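Local coordinates for ML032222a iGluR (Mnemiopsis leidyi, PDB 4YKI), which probably forms a subunit of a glycine-activated, glutamate-receptor-type ion channel, gripping glycine in its ligand-binding domain, at residues B[15-20]-B[142-147]; B[91-96]-B[186-191]; B[129-134]-B[158-163]. One frame throughout, in Å; residues are numbered along the deposited sequence.

Contact 1. Residues B[15-20]-B[142-147]; sequences VEEQPF and GSRHPE. With GLY (glycine), chain E.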
loop_
_atom_site.group_PDB
_atom_site.type_symbol
_atom_site.label_atom_id
_atom_site.label_comp_id
_atom_site.label_asym_id
_atom_site.label_seq_id
_atom_site.Cartn_x
_atom_site.Cartn_y
_atom_site.Cartn_z
ATOM N N VAL B 15 13.688 -3.117 -16.244
ATOM C CA VAL B 15 13.535 -4.009 -17.386
ATOM C C VAL B 15 12.168 -3.734 -18.001
ATOM O O VAL B 15 11.309 -3.142 -17.362
ATOM C CB VAL B 15 13.600 -5.513 -17.008
ATOM C CG1 VAL B 15 14.945 -5.898 -16.483
ATOM C CG2 VAL B 15 12.503 -5.922 -16.027
ATOM N N GLU B 16 11.934 -4.197 -19.218
ATOM C CA GLU B 16 10.587 -4.131 -19.767
ATOM C C GLU B 16 9.634 -4.995 -18.949
ATOM O O GLU B 16 9.944 -6.126 -18.626
ATOM C CB GLU B 16 10.539 -4.566 -21.222
ATOM C CG GLU B 16 9.152 -4.608 -21.824
ATOM C CD GLU B 16 9.230 -4.617 -23.331
ATOM O OE1 GLU B 16 9.582 -5.669 -23.905
ATOM O OE2 GLU B 16 9.047 -3.562 -23.943
ATOM N N GLU B 17 8.473 -4.429 -18.623
ATOM C CA GLU B 17 7.357 -5.130 -17.992
ATOM C C GLU B 17 6.111 -4.283 -18.244
ATOM O O GLU B 17 5.833 -3.336 -17.506
ATOM C CB GLU B 17 7.571 -5.315 -16.488
ATOM C CG GLU B 17 6.376 -5.980 -15.801
ATOM C CD GLU B 17 6.725 -7.184 -14.959
ATOM O OE1 GLU B 17 7.429 -8.077 -15.459
ATOM O OE2 GLU B 17 6.265 -7.259 -13.793
ATOM N N GLN B 18 5.386 -4.590 -19.301
ATOM C CA GLN B 18 4.284 -3.734 -19.707
ATOM C C GLN B 18 3.155 -3.886 -18.688
ATOM O O GLN B 18 2.897 -4.988 -18.221
ATOM C CB GLN B 18 3.838 -4.080 -21.134
ATOM C CG GLN B 18 4.991 -3.868 -22.113
ATOM C CD GLN B 18 4.692 -4.212 -23.547
ATOM O OE1 GLN B 18 3.554 -4.466 -23.923
ATOM N NE2 GLN B 18 5.735 -4.210 -24.375
ATOM N N PRO B 19 2.479 -2.783 -18.328
ATOM C CA PRO B 19 2.519 -1.435 -18.895
ATOM C C PRO B 19 3.381 -0.485 -18.048
ATOM O O PRO B 19 3.325 0.729 -18.242
ATOM C CB PRO B 19 1.061 -1.005 -18.806
ATOM C CG PRO B 19 0.618 -1.584 -17.518
ATOM C CD PRO B 19 1.331 -2.932 -17.412
ATOM N N PHE B 20 4.150 -1.030 -17.115
ATOM C CA PHE B 20 5.025 -0.254 -16.260
ATOM C C PHE B 20 6.230 0.299 -17.021
ATOM O O PHE B 20 6.557 1.478 -16.878
ATOM C CB PHE B 20 5.441 -1.117 -15.077
ATOM C CG PHE B 20 4.274 -1.556 -14.234
ATOM C CD1 PHE B 20 3.598 -0.647 -13.449
ATOM C CD2 PHE B 20 3.820 -2.861 -14.271
ATOM C CE1 PHE B 20 2.504 -1.033 -12.695
ATOM C CE2 PHE B 20 2.725 -3.255 -13.518
ATOM C CZ PHE B 20 2.065 -2.344 -12.733
ATOM N N GLY B 142 11.321 -17.933 -13.091
ATOM C CA GLY B 142 12.422 -18.044 -12.161
ATOM C C GLY B 142 12.980 -16.700 -11.724
ATOM O O GLY B 142 13.056 -15.743 -12.498
ATOM N N SER B 143 13.374 -16.633 -10.455
ATOM C CA SER B 143 13.986 -15.431 -9.868
ATOM C C SER B 143 13.098 -14.196 -9.993
ATOM O O SER B 143 13.547 -13.099 -10.341
ATOM C CB SER B 143 15.365 -15.186 -10.474
ATOM O OG SER B 143 16.244 -16.257 -10.150
ATOM N N ARG B 144 11.830 -14.375 -9.654
ATOM C CA ARG B 144 10.830 -13.317 -9.682
ATOM C C ARG B 144 9.966 -13.523 -8.430
ATOM O O ARG B 144 9.953 -14.613 -7.846
ATOM C CB ARG B 144 10.022 -13.442 -10.983
ATOM C CG ARG B 144 8.991 -12.370 -11.282
ATOM C CD ARG B 144 8.164 -12.771 -12.492
ATOM N NE ARG B 144 6.959 -11.959 -12.699
ATOM C CZ ARG B 144 6.916 -10.764 -13.277
ATOM N NH1 ARG B 144 8.017 -10.170 -13.701
ATOM N NH2 ARG B 144 5.745 -10.146 -13.411
ATOM N N HIS B 145 9.219 -12.496 -8.048
ATOM C CA HIS B 145 8.482 -12.477 -6.785
ATOM C C HIS B 145 7.505 -13.640 -6.565
ATOM O O HIS B 145 7.506 -14.198 -5.488
ATOM C CB HIS B 145 7.827 -11.110 -6.662
ATOM C CG HIS B 145 6.800 -11.002 -5.602
ATOM N ND1 HIS B 145 7.114 -10.821 -4.273
ATOM C CD2 HIS B 145 5.450 -11.003 -5.695
ATOM C CE1 HIS B 145 5.985 -10.703 -3.596
ATOM N NE2 HIS B 145 4.962 -10.808 -4.433
ATOM N N PRO B 146 6.650 -13.994 -7.539
ATOM C CA PRO B 146 5.725 -15.094 -7.245
ATOM C C PRO B 146 6.449 -16.377 -6.824
ATOM O O PRO B 146 6.051 -17.014 -5.855
ATOM C CB PRO B 146 4.933 -15.246 -8.555
ATOM C CG PRO B 146 4.963 -13.857 -9.162
ATOM C CD PRO B 146 6.357 -13.370 -8.846
ATOM N N GLU B 147 7.509 -16.750 -7.533
ATOM C CA GLU B 147 8.323 -17.905 -7.155
ATOM C C GLU B 147 8.799 -17.785 -5.705
ATOM O O GLU B 147 8.715 -18.736 -4.940
ATOM C CB GLU B 147 9.517 -18.020 -8.092
ATOM C CG GLU B 147 10.390 -19.235 -7.805
ATOM C CD GLU B 147 11.697 -19.222 -8.560
ATOM O OE1 GLU B 147 12.464 -18.252 -8.377
ATOM O OE2 GLU B 147 11.963 -20.180 -9.318
HETATM N N GLY E . 6.986 -7.684 -10.376
HETATM C CA GLY E . 7.903 -8.848 -10.377
HETATM C C GLY E . 8.904 -8.839 -9.247
HETATM O O GLY E . 9.641 -9.840 -9.123
HETATM O OXT GLY E . 8.979 -7.840 -8.499
#
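Arg144 NH1 and Glu17 OE1 lie 2.8 Å apart, the tighter half of a two-pronged salt bridge between 15-20 and 142-147. The second prong runs from Arg144 NH2 to Glu17 OE2, at 3.0 Å. The guanidinium thus meets the carboxylate end-on, each terminal nitrogen taking one oxygen, yet the two flat groups are twisted 53° apart. OE1 accepts through its syn lone pair, whereas OE2 is approached on the syn side from out of the carboxylate plane. An arginine chain extended from CG to NE spans the gap from the opposite direction to Glu17, and NE is held by Asp187 behind it, a second-shell charge that limits rotation of the group. Over the centre of one guanidinium face sits the CA of the bound glycine, 3.5 Å above the plane. The next residue holds the ligand too: His145 N donates to glycine O at 2.9 Å. Since the pair is buried and walls in the ligand, it is consistent with a latch across the closed cleft of a glutamate-receptor binding domain. Glu17 comes from the loop after strand 9-13, Arg144 stands at the N-cap of helix 145-152, and Val191 of helix 189-195 packs against both.

Contact 2. Residues B[91-96]-B[186-191]; sequences DLSTNS and IDEGPV. With GLY (glycine), chain E.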
loop_
_atom_site.group_PDB
_atom_site.type_symbol
_atom_site.label_atom_id
_atom_site.label_comp_id
_atom_site.label_asym_id
_atom_site.label_seq_id
_atom_site.Cartn_x
_atom_site.Cartn_y
_atom_site.Cartn_z
ATOM N N ASP B 91 7.824 -2.053 -11.404
ATOM C CA ASP B 91 6.876 -2.669 -10.473
ATOM C C ASP B 91 7.609 -3.710 -9.646
ATOM O O ASP B 91 7.568 -4.897 -9.941
ATOM C CB ASP B 91 5.696 -3.273 -11.226
ATOM C CG ASP B 91 6.089 -4.320 -12.265
ATOM O OD1 ASP B 91 7.018 -4.078 -13.074
ATOM O OD2 ASP B 91 5.410 -5.398 -12.279
ATOM N N LEU B 92 8.281 -3.252 -8.594
ATOM C CA LEU B 92 9.084 -4.150 -7.765
ATOM C C LEU B 92 8.233 -4.619 -6.589
ATOM O O LEU B 92 7.884 -3.836 -5.698
ATOM C CB LEU B 92 10.379 -3.515 -7.257
ATOM C CG LEU B 92 11.374 -4.498 -6.634
ATOM C CD1 LEU B 92 11.946 -5.474 -7.665
ATOM C CD2 LEU B 92 12.479 -3.748 -5.942
ATOM N N SER B 93 7.918 -5.909 -6.564
ATOM C CA SER B 93 7.052 -6.456 -5.523
ATOM C C SER B 93 7.763 -6.514 -4.187
ATOM O O SER B 93 8.953 -6.831 -4.099
ATOM C CB SER B 93 6.611 -7.846 -5.912
ATOM O OG SER B 93 5.984 -7.778 -7.177
ATOM N N THR B 94 7.006 -6.229 -3.130
ATOM C CA THR B 94 7.511 -6.302 -1.764
ATOM C C THR B 94 7.456 -7.723 -1.235
ATOM O O THR B 94 6.381 -8.347 -1.224
ATOM C CB THR B 94 6.744 -5.353 -0.831
ATOM O OG1 THR B 94 5.341 -5.641 -0.884
ATOM C CG2 THR B 94 6.992 -3.915 -1.235
ATOM N N ASN B 95 8.620 -8.244 -0.824
ATOM C CA ASN B 95 8.693 -9.523 -0.112
ATOM C C ASN B 95 9.778 -9.494 0.950
ATOM O O ASN B 95 10.698 -8.687 0.906
ATOM C CB ASN B 95 8.772 -10.755 -1.049
ATOM C CG ASN B 95 10.057 -10.857 -1.844
ATOM O OD1 ASN B 95 11.144 -10.871 -1.285
ATOM N ND2 ASN B 95 9.922 -11.032 -3.157
ATOM N N SER B 96 9.626 -10.366 1.931
ATOM C CA SER B 96 10.509 -10.382 3.081
ATOM C C SER B 96 11.950 -10.754 2.705
ATOM O O SER B 96 12.899 -10.243 3.287
ATOM C CB SER B 96 9.963 -11.316 4.158
ATOM O OG SER B 96 8.775 -10.787 4.738
ATOM N N ILE B 186 1.179 -18.783 -12.974
ATOM C CA ILE B 186 0.952 -18.143 -11.686
ATOM C C ILE B 186 1.861 -16.925 -11.611
ATOM O O ILE B 186 3.085 -17.076 -11.634
ATOM C CB ILE B 186 1.291 -19.110 -10.519
ATOM C CG1 ILE B 186 0.492 -20.417 -10.638
ATOM C CG2 ILE B 186 1.045 -18.436 -9.156
ATOM C CD1 ILE B 186 0.934 -21.527 -9.678
ATOM N N ASP B 187 1.270 -15.743 -11.532
ATOM C CA ASP B 187 2.047 -14.502 -11.537
ATOM C C ASP B 187 1.304 -13.419 -10.747
ATOM O O ASP B 187 0.751 -13.720 -9.690
ATOM C CB ASP B 187 2.430 -14.066 -12.964
ATOM C CG ASP B 187 3.623 -13.119 -12.963
ATOM O OD1 ASP B 187 4.768 -13.614 -12.773
ATOM O OD2 ASP B 187 3.407 -11.896 -13.092
ATOM N N GLU B 188 1.312 -12.176 -11.242
ATOM C CA GLU B 188 0.858 -11.017 -10.474
ATOM C C GLU B 188 -0.354 -10.381 -11.143
ATOM O O GLU B 188 -0.368 -10.162 -12.345
ATOM C CB GLU B 188 2.004 -10.001 -10.321
ATOM C CG GLU B 188 3.240 -10.595 -9.672
ATOM C CD GLU B 188 4.391 -9.618 -9.526
ATOM O OE1 GLU B 188 4.410 -8.578 -10.229
ATOM O OE2 GLU B 188 5.317 -9.938 -8.730
ATOM N N GLY B 189 -1.348 -10.046 -10.331
ATOM C CA GLY B 189 -2.610 -9.537 -10.823
ATOM C C GLY B 189 -2.526 -8.427 -11.864
ATOM O O GLY B 189 -3.098 -8.542 -12.942
ATOM N N PRO B 190 -1.845 -7.323 -11.566
ATOM C CA PRO B 190 -1.893 -6.195 -12.508
ATOM C C PRO B 190 -1.194 -6.496 -13.833
ATOM O O PRO B 190 -1.617 -6.050 -14.901
ATOM C CB PRO B 190 -1.184 -5.075 -11.735
ATOM C CG PRO B 190 -1.388 -5.454 -10.278
ATOM C CD PRO B 190 -1.283 -6.938 -10.263
ATOM N N VAL B 191 -0.117 -7.278 -13.772
ATOM C CA VAL B 191 0.636 -7.654 -14.953
ATOM C C VAL B 191 -0.213 -8.544 -15.852
ATOM O O VAL B 191 -0.259 -8.369 -17.074
ATOM C CB VAL B 191 1.951 -8.367 -14.545
ATOM C CG1 VAL B 191 2.688 -8.941 -15.740
ATOM C CG2 VAL B 191 2.856 -7.394 -13.784
HETATM N N GLY E . 6.986 -7.684 -10.376
HETATM C CA GLY E . 7.903 -8.848 -10.377
HETATM C C GLY E . 8.904 -8.839 -9.247
HETATM O O GLY E . 9.641 -9.840 -9.123
HETATM O OXT GLY E . 8.979 -7.840 -8.499
#
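Glu188 reaches Ser93 across the cleft of the two-lobed clamshell, of the periplasmic-binding-protein type, that glutamate-receptor binding domains share. Its CB leaves the end of strand 183-188, just ahead of helix 189-195, and CG, beside the backbone N (chi1 -57°), touches the ring of Pro146. From there the chain is fully stretched, which carries CD to 3.3 Å from the amino N of the bound glycine. The carboxylate then divides its work. OE1 accepts from glycine N at 2.7 Å and is also bonded to Tyr214, while OE2 takes the hydroxyl of Ser93 OG, also at 2.7 Å, from above the carboxylate plane. Ser93 thus touches the ligand through its backbone N, which donates almost straight to glycine OXT (174°), and through OG helps fix the rotation of the acid. Glycine N is shared further with Asp91 O, at 2.9 Å, and weakly with Asp91 OD2. Acids gathered round the amino group would favour its ammonium form, and that positive charge would in turn offset the closeness of Asp91 to Glu188, whose OD2 and OE1 are 3.9 Å apart. Val191 crosses Asp91 at about a right angle, its CG2 methyl 3.6 Å from Asp91 OD2.

Contact 3. Residues B[129-134]-B[158-163]; sequences ELLDQD and YSRLVD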
loop_
_atom_site.group_PDB
_atom_site.type_symbol
_atom_site.label_atom_id
_atom_site.label_comp_id
_atom_site.label_asym_id
_atom_site.label_seq_id
_atom_site.Cartn_x
_atom_site.Cartn_y
_atom_site.Cartn_z
ATOM N N GLU B 129 -4.556 -27.841 -6.552
ATOM C CA GLU B 129 -5.129 -28.957 -7.302
ATOM C C GLU B 129 -4.209 -29.481 -8.403
ATOM O O GLU B 129 -4.333 -30.633 -8.829
ATOM C CB GLU B 129 -6.461 -28.541 -7.922
ATOM C CG GLU B 129 -7.515 -28.274 -6.865
ATOM C CD GLU B 129 -8.810 -27.696 -7.405
ATOM O OE1 GLU B 129 -8.964 -27.572 -8.637
ATOM O OE2 GLU B 129 -9.679 -27.361 -6.565
ATOM N N LEU B 130 -3.292 -28.646 -8.874
ATOM C CA LEU B 130 -2.354 -29.054 -9.902
ATOM C C LEU B 130 -1.508 -30.267 -9.494
ATOM O O LEU B 130 -1.079 -31.041 -10.353
ATOM C CB LEU B 130 -1.439 -27.879 -10.254
ATOM C CG LEU B 130 -2.108 -26.774 -11.069
ATOM C CD1 LEU B 130 -1.304 -25.500 -10.978
ATOM C CD2 LEU B 130 -2.307 -27.181 -12.517
ATOM N N LEU B 131 -1.262 -30.414 -8.194
ATOM C CA LEU B 131 -0.362 -31.459 -7.692
ATOM C C LEU B 131 -0.955 -32.864 -7.803
ATOM O O LEU B 131 -0.217 -33.855 -7.716
ATOM C CB LEU B 131 0.029 -31.179 -6.237
ATOM C CG LEU B 131 0.798 -29.875 -6.002
ATOM C CD1 LEU B 131 1.024 -29.631 -4.508
ATOM C CD2 LEU B 131 2.125 -29.865 -6.759
ATOM N N ASP B 132 -2.269 -32.953 -7.991
ATOM C CA ASP B 132 -2.979 -34.232 -7.968
ATOM C C ASP B 132 -3.563 -34.574 -9.337
ATOM O O ASP B 132 -4.577 -35.267 -9.416
ATOM C CB ASP B 132 -4.106 -34.185 -6.933
ATOM C CG ASP B 132 -3.596 -34.041 -5.508
ATOM O OD1 ASP B 132 -2.539 -34.626 -5.188
ATOM O OD2 ASP B 132 -4.257 -33.350 -4.701
ATOM N N GLN B 133 -2.931 -34.099 -10.410
ATOM C CA GLN B 133 -3.445 -34.322 -11.762
ATOM C C GLN B 133 -2.313 -34.179 -12.763
ATOM O O GLN B 133 -1.210 -33.744 -12.391
ATOM C CB GLN B 133 -4.549 -33.309 -12.068
ATOM C CG GLN B 133 -4.111 -31.841 -11.963
ATOM C CD GLN B 133 -3.454 -31.306 -13.235
ATOM O OE1 GLN B 133 -4.068 -31.280 -14.301
ATOM N NE2 GLN B 133 -2.206 -30.861 -13.117
ATOM N N ASP B 134 -2.576 -34.529 -14.027
ATOM C CA ASP B 134 -1.561 -34.364 -15.075
ATOM C C ASP B 134 -2.120 -33.884 -16.408
ATOM O O ASP B 134 -1.431 -33.933 -17.418
ATOM C CB ASP B 134 -0.698 -35.622 -15.262
ATOM C CG ASP B 134 -1.497 -36.836 -15.648
ATOM O OD1 ASP B 134 -2.712 -36.724 -15.882
ATOM O OD2 ASP B 134 -0.893 -37.925 -15.723
ATOM N N TYR B 158 3.111 -25.310 -1.636
ATOM C CA TYR B 158 3.390 -24.253 -2.609
ATOM C C TYR B 158 4.829 -24.360 -3.138
ATOM O O TYR B 158 5.091 -24.045 -4.299
ATOM C CB TYR B 158 3.078 -22.851 -2.044
ATOM C CG TYR B 158 1.588 -22.604 -1.936
ATOM C CD1 TYR B 158 0.838 -22.201 -3.034
ATOM C CD2 TYR B 158 0.924 -22.831 -0.744
ATOM C CE1 TYR B 158 -0.523 -22.004 -2.936
ATOM C CE2 TYR B 158 -0.430 -22.637 -0.634
ATOM C CZ TYR B 158 -1.154 -22.221 -1.738
ATOM O OH TYR B 158 -2.511 -22.036 -1.666
ATOM N N SER B 159 5.775 -24.765 -2.298
ATOM C CA SER B 159 7.108 -25.094 -2.789
ATOM C C SER B 159 7.063 -26.241 -3.803
ATOM O O SER B 159 7.812 -26.231 -4.777
ATOM C CB SER B 159 8.049 -25.463 -1.635
ATOM O OG SER B 159 8.528 -24.327 -0.957
ATOM N N ARG B 160 6.217 -27.237 -3.555
ATOM C CA ARG B 160 6.041 -28.314 -4.526
ATOM C C ARG B 160 5.615 -27.767 -5.875
ATOM O O ARG B 160 6.093 -28.226 -6.914
ATOM C CB ARG B 160 5.002 -29.332 -4.080
ATOM C CG ARG B 160 5.428 -30.257 -2.987
ATOM C CD ARG B 160 4.437 -31.405 -2.814
ATOM N NE ARG B 160 4.322 -32.141 -4.064
ATOM C CZ ARG B 160 3.379 -33.024 -4.375
ATOM N NH1 ARG B 160 2.429 -33.357 -3.503
ATOM N NH2 ARG B 160 3.395 -33.569 -5.579
ATOM N N LEU B 161 4.691 -26.806 -5.880
ATOM C CA LEU B 161 4.256 -26.220 -7.149
ATOM C C LEU B 161 5.432 -25.651 -7.915
ATOM O O LEU B 161 5.529 -25.813 -9.127
ATOM C CB LEU B 161 3.239 -25.094 -6.943
ATOM C CG LEU B 161 1.808 -25.512 -6.661
ATOM C CD1 LEU B 161 0.965 -24.273 -6.467
ATOM C CD2 LEU B 161 1.205 -26.379 -7.773
ATOM N N VAL B 162 6.302 -24.932 -7.229
ATOM C CA VAL B 162 7.448 -24.361 -7.907
ATOM C C VAL B 162 8.386 -25.458 -8.391
ATOM O O VAL B 162 8.778 -25.475 -9.563
ATOM C CB VAL B 162 8.169 -23.379 -6.987
ATOM C CG1 VAL B 162 9.490 -22.918 -7.610
ATOM C CG2 VAL B 162 7.259 -22.193 -6.698
ATOM N N ASP B 163 8.726 -26.388 -7.509
ATOM C CA ASP B 163 9.737 -27.409 -7.794
ATOM C C ASP B 163 9.314 -28.368 -8.894
ATOM O O ASP B 163 10.150 -28.848 -9.658
ATOM C CB ASP B 163 10.060 -28.206 -6.523
ATOM C CG ASP B 163 10.756 -27.361 -5.444
ATOM O OD1 ASP B 163 11.275 -26.268 -5.754
ATOM O OD2 ASP B 163 10.786 -27.807 -4.275
HETATM O O HOH W 1 -0.086 -34.784 -4.323
#
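Leu131 and Leu161 meet methyl to methyl, CD2 against CD2 at 3.7 Å, with their side chains crossing at about a right angle. The same Leu161 CD2 also touches the backbone end of the neighbouring leucine, lying 3.9 Å from Leu130 CB. Leu131 also packs against Arg160: its CD1 sits 3.9 Å above one guanidinium face, displaced toward the rim, and both leucine methyls also rest against Arg160 CB. A bend at chi3 (58°) folds the arginine back over the leucine instead of letting it run straight into solvent. The next shell sets these groups. Arg160 NE is paired with Glu164 one turn on, and at the edge of the guanidinium a water accepts from NH1 at 3.0 Å while donating to Asp132 OD1 at 2.6 Å. Within 129-134, the turn after the 3-10 segment 129-131 is pinned by Gln133 NE2, which donates nearly straight to Leu130 O at 3.0 Å. Leu130 and Gln133 also pack on Trp138 of strand 137-141, whose indole nitrogen bonds Leu161 O. Helix 157-164 thus meets the loop ahead of that strand through apolar methyls, and since the opposite charges of Arg160 and Asp132 are joined through a water, their electrostatic share is probably modest.

Contacts 1 and 2 share one site: their centres are 7 Å apart and both touch the bound glycine. Glu17 OE2 comes to 2.5 Å from Asp91 OD2, hinting at a proton held between the acids. Along the chain 15-20, 91-96, 142-147 and 186-191 alternate; the first two lie on one lobe, the last two on the other, so each contact bridges the cleft. Contact 3, farther out, is centred about 22 Å from the centre of contact 1, whose segments alternate with its own, and about 20 Å from that of contact 2, inside whose loop it nests. Helices 145-152 and 157-164, consecutive in the chain, join contacts 1 and 3 where Val162 packs on Glu147; Leu161 packs on Ile186.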